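Local coordinates for NlpC/P60 domain-containing protein (PDB 3GT2), which carries a P60 domain of the NlpC/P60 (peptidase C40) family, suggesting kinship with cysteine peptidases, although its own activity is not established, at residues P41-G46 with N50-D55; Q14-V19 with A90-L95. One frame throughout, in Å; residues are numbered along the deposited sequence.

Contact 1. Residues P41-G46 with N50-D55; sequences PTRGTG and NTVGFD. With SO4 (sulfate ion), chain B.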
loop_
_atom_site.group_PDB
_atom_site.type_symbol
_atom_site.label_atom_id
_atom_site.label_comp_id
_atom_site.label_asym_id
_atom_site.label_seq_id
_atom_site.Cartn_x
_atom_site.Cartn_y
_atom_site.Cartn_z
ATOM N N PRO A 41 -0.151 13.337 -1.994
ATOM C CA PRO A 41 1.266 13.430 -2.349
ATOM C C PRO A 41 1.863 14.698 -1.766
ATOM O O PRO A 41 1.155 15.698 -1.685
ATOM C CB PRO A 41 1.253 13.565 -3.877
ATOM C CG PRO A 41 -0.152 13.423 -4.317
ATOM C CD PRO A 41 -1.046 13.558 -3.141
ATOM N N THR A 42 3.136 14.655 -1.389
ATOM C CA THR A 42 3.850 15.831 -0.897
ATOM C C THR A 42 5.310 15.767 -1.308
ATOM O O THR A 42 5.771 14.760 -1.849
ATOM C CB THR A 42 3.788 15.907 0.639
ATOM O OG1 THR A 42 4.643 14.906 1.213
ATOM C CG2 THR A 42 2.362 15.697 1.139
ATOM N N ARG A 43 6.060 16.840 -1.060
ATOM C CA ARG A 43 7.504 16.750 -1.234
ATOM C C ARG A 43 8.074 15.717 -0.260
ATOM O O ARG A 43 7.512 15.480 0.808
ATOM C CB ARG A 43 8.174 18.113 -1.032
ATOM C CG ARG A 43 7.845 19.096 -2.128
ATOM C CD ARG A 43 8.551 20.421 -1.905
ATOM N NE ARG A 43 8.253 20.962 -0.588
ATOM C CZ ARG A 43 8.854 22.028 -0.066
ATOM N NH1 ARG A 43 9.791 22.663 -0.759
ATOM N NH2 ARG A 43 8.524 22.452 1.149
ATOM N N GLY A 44 9.174 15.082 -0.647
ATOM C CA GLY A 44 9.831 14.128 0.221
ATOM C C GLY A 44 11.057 14.741 0.864
ATOM O O GLY A 44 11.126 15.959 1.061
ATOM N N THR A 45 12.032 13.901 1.187
ATOM C CA THR A 45 13.282 14.384 1.763
ATOM C C THR A 45 14.473 13.879 0.965
ATOM O O THR A 45 14.359 12.911 0.206
ATOM C CB THR A 45 13.448 13.923 3.221
ATOM O OG1 THR A 45 13.468 12.494 3.268
ATOM C CG2 THR A 45 12.304 14.442 4.090
ATOM N N GLY A 46 15.621 14.530 1.141
ATOM C CA GLY A 46 16.827 14.132 0.438
ATOM C C GLY A 46 16.649 14.181 -1.066
ATOM O O GLY A 46 16.375 15.229 -1.632
ATOM N N ASN A 50 12.616 17.969 -3.599
ATOM C CA ASN A 50 12.091 18.905 -4.582
ATOM C C ASN A 50 11.045 18.299 -5.512
ATOM O O ASN A 50 10.711 18.883 -6.540
ATOM C CB ASN A 50 13.247 19.488 -5.397
ATOM C CG ASN A 50 14.363 18.479 -5.625
ATOM O OD1 ASN A 50 15.529 18.850 -5.779
ATOM N ND2 ASN A 50 14.009 17.192 -5.633
ATOM N N THR A 51 10.528 17.131 -5.139
ATOM C CA THR A 51 9.539 16.420 -5.940
ATOM C C THR A 51 8.278 16.114 -5.137
ATOM O O THR A 51 8.343 15.488 -4.081
ATOM C CB THR A 51 10.091 15.074 -6.446
ATOM O OG1 THR A 51 11.266 15.294 -7.233
ATOM C CG2 THR A 51 9.046 14.347 -7.289
ATOM N N VAL A 52 7.132 16.547 -5.647
ATOM C CA VAL A 52 5.860 16.188 -5.046
ATOM C C VAL A 52 5.449 14.805 -5.533
ATOM O O VAL A 52 5.354 14.554 -6.739
ATOM C CB VAL A 52 4.774 17.198 -5.422
ATOM C CG1 VAL A 52 3.416 16.744 -4.908
ATOM C CG2 VAL A 52 5.135 18.568 -4.863
ATOM N N GLY A 53 5.198 13.894 -4.604
ATOM C CA GLY A 53 4.787 12.569 -5.015
ATOM C C GLY A 53 4.546 11.640 -3.847
ATOM O O GLY A 53 4.298 12.085 -2.721
ATOM N N PHE A 54 4.619 10.342 -4.124
ATOM C CA PHE A 54 4.455 9.329 -3.081
ATOM C C PHE A 54 5.676 8.423 -3.024
ATOM O O PHE A 54 6.276 8.121 -4.053
ATOM C CB PHE A 54 3.258 8.416 -3.402
ATOM C CG PHE A 54 1.902 8.994 -3.057
ATOM C CD1 PHE A 54 1.536 9.210 -1.744
ATOM C CD2 PHE A 54 0.985 9.286 -4.061
ATOM C CE1 PHE A 54 0.281 9.709 -1.430
ATOM C CE2 PHE A 54 -0.266 9.778 -3.757
ATOM C CZ PHE A 54 -0.618 10.001 -2.426
ATOM N N ASP A 55 6.014 7.951 -1.829
ATOM C CA ASP A 55 6.733 6.680 -1.733
ATOM C C ASP A 55 5.701 5.611 -1.377
ATOM O O ASP A 55 4.532 5.920 -1.219
ATOM C CB ASP A 55 7.912 6.730 -0.758
ATOM C CG ASP A 55 7.496 6.956 0.683
ATOM O OD1 ASP A 55 6.280 7.060 0.970
ATOM O OD2 ASP A 55 8.405 7.039 1.539
HETATM S S SO4 B . 5.423 19.608 1.787
HETATM O O1 SO4 B . 6.221 20.820 1.960
HETATM O O2 SO4 B . 4.014 19.895 2.038
HETATM O O3 SO4 B . 5.589 19.128 0.422
HETATM O O4 SO4 B . 5.859 18.582 2.727
#
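Thr42 and Gly53 form an antiparallel hydrogen-bonded pair, in which Thr42 N donates to Gly53 O at 3.1 Å and Gly53 N returns a straighter bond to Thr42 O, at 2.9 Å and 169°. Pro41, just before this pair, lies over one face of the Phe54 ring. Pro41 CB is 4.3 Å from the centroid of the Phe54 ring and 17° off its normal, a CH-pi contact, while CG and CD reach toward the CE2 and CZ rim. The same Pro41 CB also meets Val52 CG1 at 4.0 Å, so the proline is packed between the Phe54 ring and a methyl of Val52. Strands 42-43 and 52-53 thus make a short, weakly bonded beta hairpin within the NlpC/P60 domain. Phe54 and Asp55 lead out of it into helix 56-65, where Asp55 OD1 caps Gly58 N; in active members of this family, the corresponding helix begins with the nucleophilic cysteine. Arg43 CG rests against Val52 CG2 at 3.9 Å. The arginine chain, bent at chi3 (-55°), swings the guanidinium round so that a sulfate, probably from the crystallisation liquor, lies at its edge and in its plane. Arg43 NH2 and NE both donate to sulfate O1, the former at 2.9 Å, and the backbone Arg43 N binds O3 at 2.8 Å, so that main chain and side chain of one residue hold the anion together. Thr42 OG1 turns instead to protein partners, Arg43 O and Gly36 N.

Contact 2. Residues Q14-V19 with A90-L95; sequences QATDVV and ARKGDL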
loop_
_atom_site.group_PDB
_atom_site.type_symbol
_atom_site.label_atom_id
_atom_site.label_comp_id
_atom_site.label_asym_id
_atom_site.label_seq_id
_atom_site.Cartn_x
_atom_site.Cartn_y
_atom_site.Cartn_z
ATOM N N GLN A 14 -16.977 -3.185 1.429
ATOM C CA GLN A 14 -17.153 -1.774 1.142
ATOM C C GLN A 14 -15.868 -1.001 1.389
ATOM O O GLN A 14 -15.480 -0.153 0.582
ATOM C CB GLN A 14 -18.261 -1.199 2.008
ATOM C CG GLN A 14 -19.591 -1.083 1.324
ATOM C CD GLN A 14 -20.559 -0.265 2.148
ATOM O OE1 GLN A 14 -21.133 -0.758 3.117
ATOM N NE2 GLN A 14 -20.732 1.001 1.780
ATOM N N ALA A 15 -15.208 -1.294 2.508
ATOM C CA ALA A 15 -13.933 -0.645 2.822
ATOM C C ALA A 15 -12.891 -0.967 1.760
ATOM O O ALA A 15 -12.193 -0.090 1.268
ATOM C CB ALA A 15 -13.443 -1.071 4.203
ATOM N N THR A 16 -12.792 -2.241 1.398
ATOM C CA THR A 16 -11.821 -2.669 0.405
ATOM C C THR A 16 -12.001 -1.916 -0.917
ATOM O O THR A 16 -11.031 -1.468 -1.520
ATOM C CB THR A 16 -11.907 -4.192 0.183
ATOM O OG1 THR A 16 -11.646 -4.856 1.426
ATOM C CG2 THR A 16 -10.897 -4.636 -0.846
ATOM N N ASP A 17 -13.250 -1.761 -1.345
ATOM C CA ASP A 17 -13.573 -1.043 -2.570
ATOM C C ASP A 17 -13.187 0.439 -2.515
ATOM O O ASP A 17 -12.680 0.995 -3.484
ATOM C CB ASP A 17 -15.067 -1.171 -2.874
ATOM C CG ASP A 17 -15.487 -0.333 -4.057
ATOM O OD1 ASP A 17 -15.303 -0.798 -5.201
ATOM O OD2 ASP A 17 -16.001 0.791 -3.847
ATOM N N VAL A 18 -13.432 1.077 -1.380
ATOM C CA VAL A 18 -13.062 2.481 -1.200
ATOM C C VAL A 18 -11.550 2.676 -1.283
ATOM O O VAL A 18 -11.060 3.619 -1.913
ATOM C CB VAL A 18 -13.564 3.012 0.159
ATOM C CG1 VAL A 18 -12.810 4.274 0.545
ATOM C CG2 VAL A 18 -15.070 3.270 0.112
ATOM N N VAL A 19 -10.814 1.786 -0.632
ATOM C CA VAL A 19 -9.365 1.891 -0.562
ATOM C C VAL A 19 -8.733 1.656 -1.935
ATOM O O VAL A 19 -7.827 2.374 -2.342
ATOM C CB VAL A 19 -8.792 0.918 0.480
ATOM C CG1 VAL A 19 -7.283 0.925 0.412
ATOM C CG2 VAL A 19 -9.282 1.317 1.866
ATOM N N ALA A 90 -4.382 -14.778 0.004
ATOM C CA ALA A 90 -4.456 -13.335 -0.208
ATOM C C ALA A 90 -5.799 -12.931 -0.808
ATOM O O ALA A 90 -6.363 -13.648 -1.632
ATOM C CB ALA A 90 -3.320 -12.882 -1.109
ATOM N N ARG A 91 -6.308 -11.782 -0.380
ATOM C CA ARG A 91 -7.517 -11.194 -0.962
ATOM C C ARG A 91 -7.199 -9.762 -1.361
ATOM O O ARG A 91 -6.295 -9.144 -0.795
ATOM C CB ARG A 91 -8.662 -11.181 0.053
ATOM C CG ARG A 91 -9.258 -12.559 0.357
ATOM C CD ARG A 91 -10.365 -12.448 1.392
ATOM N NE ARG A 91 -10.908 -13.753 1.765
ATOM C CZ ARG A 91 -11.564 -13.995 2.898
ATOM N NH1 ARG A 91 -11.757 -13.019 3.777
ATOM N NH2 ARG A 91 -12.023 -15.214 3.158
ATOM N N LYS A 92 -7.945 -9.212 -2.314
ATOM C CA LYS A 92 -7.711 -7.822 -2.692
ATOM C C LYS A 92 -7.835 -6.933 -1.455
ATOM O O LYS A 92 -8.684 -7.167 -0.595
ATOM C CB LYS A 92 -8.652 -7.371 -3.810
ATOM C CG LYS A 92 -10.113 -7.396 -3.467
ATOM C CD LYS A 92 -10.943 -7.026 -4.696
ATOM C CE LYS A 92 -12.433 -7.033 -4.391
ATOM N NZ LYS A 92 -13.192 -6.162 -5.336
ATOM N N GLY A 93 -6.954 -5.944 -1.348
ATOM C CA GLY A 93 -6.905 -5.081 -0.177
ATOM C C GLY A 93 -5.820 -5.480 0.818
ATOM O O GLY A 93 -5.447 -4.689 1.684
ATOM N N ASP A 94 -5.310 -6.704 0.702
ATOM C CA ASP A 94 -4.222 -7.149 1.566
ATOM C C ASP A 94 -2.923 -6.463 1.155
ATOM O O ASP A 94 -2.746 -6.106 -0.010
ATOM C CB ASP A 94 -4.049 -8.668 1.497
ATOM C CG ASP A 94 -5.173 -9.423 2.192
ATOM O OD1 ASP A 94 -5.948 -8.798 2.953
ATOM O OD2 ASP A 94 -5.279 -10.650 1.977
ATOM N N LEU A 95 -2.017 -6.275 2.113
ATOM C CA LEU A 95 -0.736 -5.629 1.833
ATOM C C LEU A 95 0.364 -6.663 1.580
ATOM O O LEU A 95 0.456 -7.665 2.291
ATOM C CB LEU A 95 -0.332 -4.714 2.988
ATOM C CG LEU A 95 -1.240 -3.499 3.229
ATOM C CD1 LEU A 95 -0.879 -2.824 4.544
ATOM C CD2 LEU A 95 -1.117 -2.498 2.086
#
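Asp94 OD2, in the turn against which Thr16 packs, is gripped twice: Arg91 N donates to it at 2.8 Å, approaching from above the carboxylate plane, and Arg138 of strand 136-138 adds a salt bridge. The carboxylate thereby reaches back across a type II beta turn, Arg91 to Asp94, which is also closed by Asp94 N bonding to Arg91 O at 3.0 Å. Gly93 occupies the third position of that turn with a positive phi of 99°. Having no side chain, it lets helix 7-24 come close to this loop, which leads into strand 95-98 of the NlpC/P60 domain, and Gly93 CA lies 5.5 Å from Thr16 CA. Thr16 makes the touch through its methyl. Thr16 CG2 is anti to the backbone N, which directs it at the turn, where it meets Lys92 O at 3.4 Å and Gly93 CA at 4.1 Å. The hydroxyl is engaged elsewhere, with OG1 bonded to Tyr12 O one helical turn back. Lys92 lies at the margin: its CG packs alongside Thr16 CG2 at 3.9 Å, and from there the extended chain carries NZ to 5.8 Å from Asp17 OD1, too far for a salt bridge but perhaps mildly attractive. Leu140 adds to the packing on Thr16, and Tyr64 OH bonds Gly93 O, tying the turn to helix 56-65. No hydrogen bond links helix and turn directly. The polar bonds named here lie within each partner or run to third elements, so the contact rests on a methyl group set against a turn held by its own hydrogen bonds.

From the N terminus, helix 7-24 first presents residues 14-19, whose partner, the turn at 90-95, follows only after 70 intervening residues; contact 2 closes that long loop. Contact 1 is nested inside it as a local hairpin, with three residues between its segments. The two lie on opposite sides of the chain's centre, about 25 Å apart between centres and about 10 Å between nearest atoms, and do not touch. Helix 56-65 connects their surroundings: the 50-55 segment runs into its start, while residues near its end pack against helix 7-24 and the turn. Contact 2 then brings the N-terminal helix to the loop entering strand 95-98, an outermost strand of the four-stranded sheet.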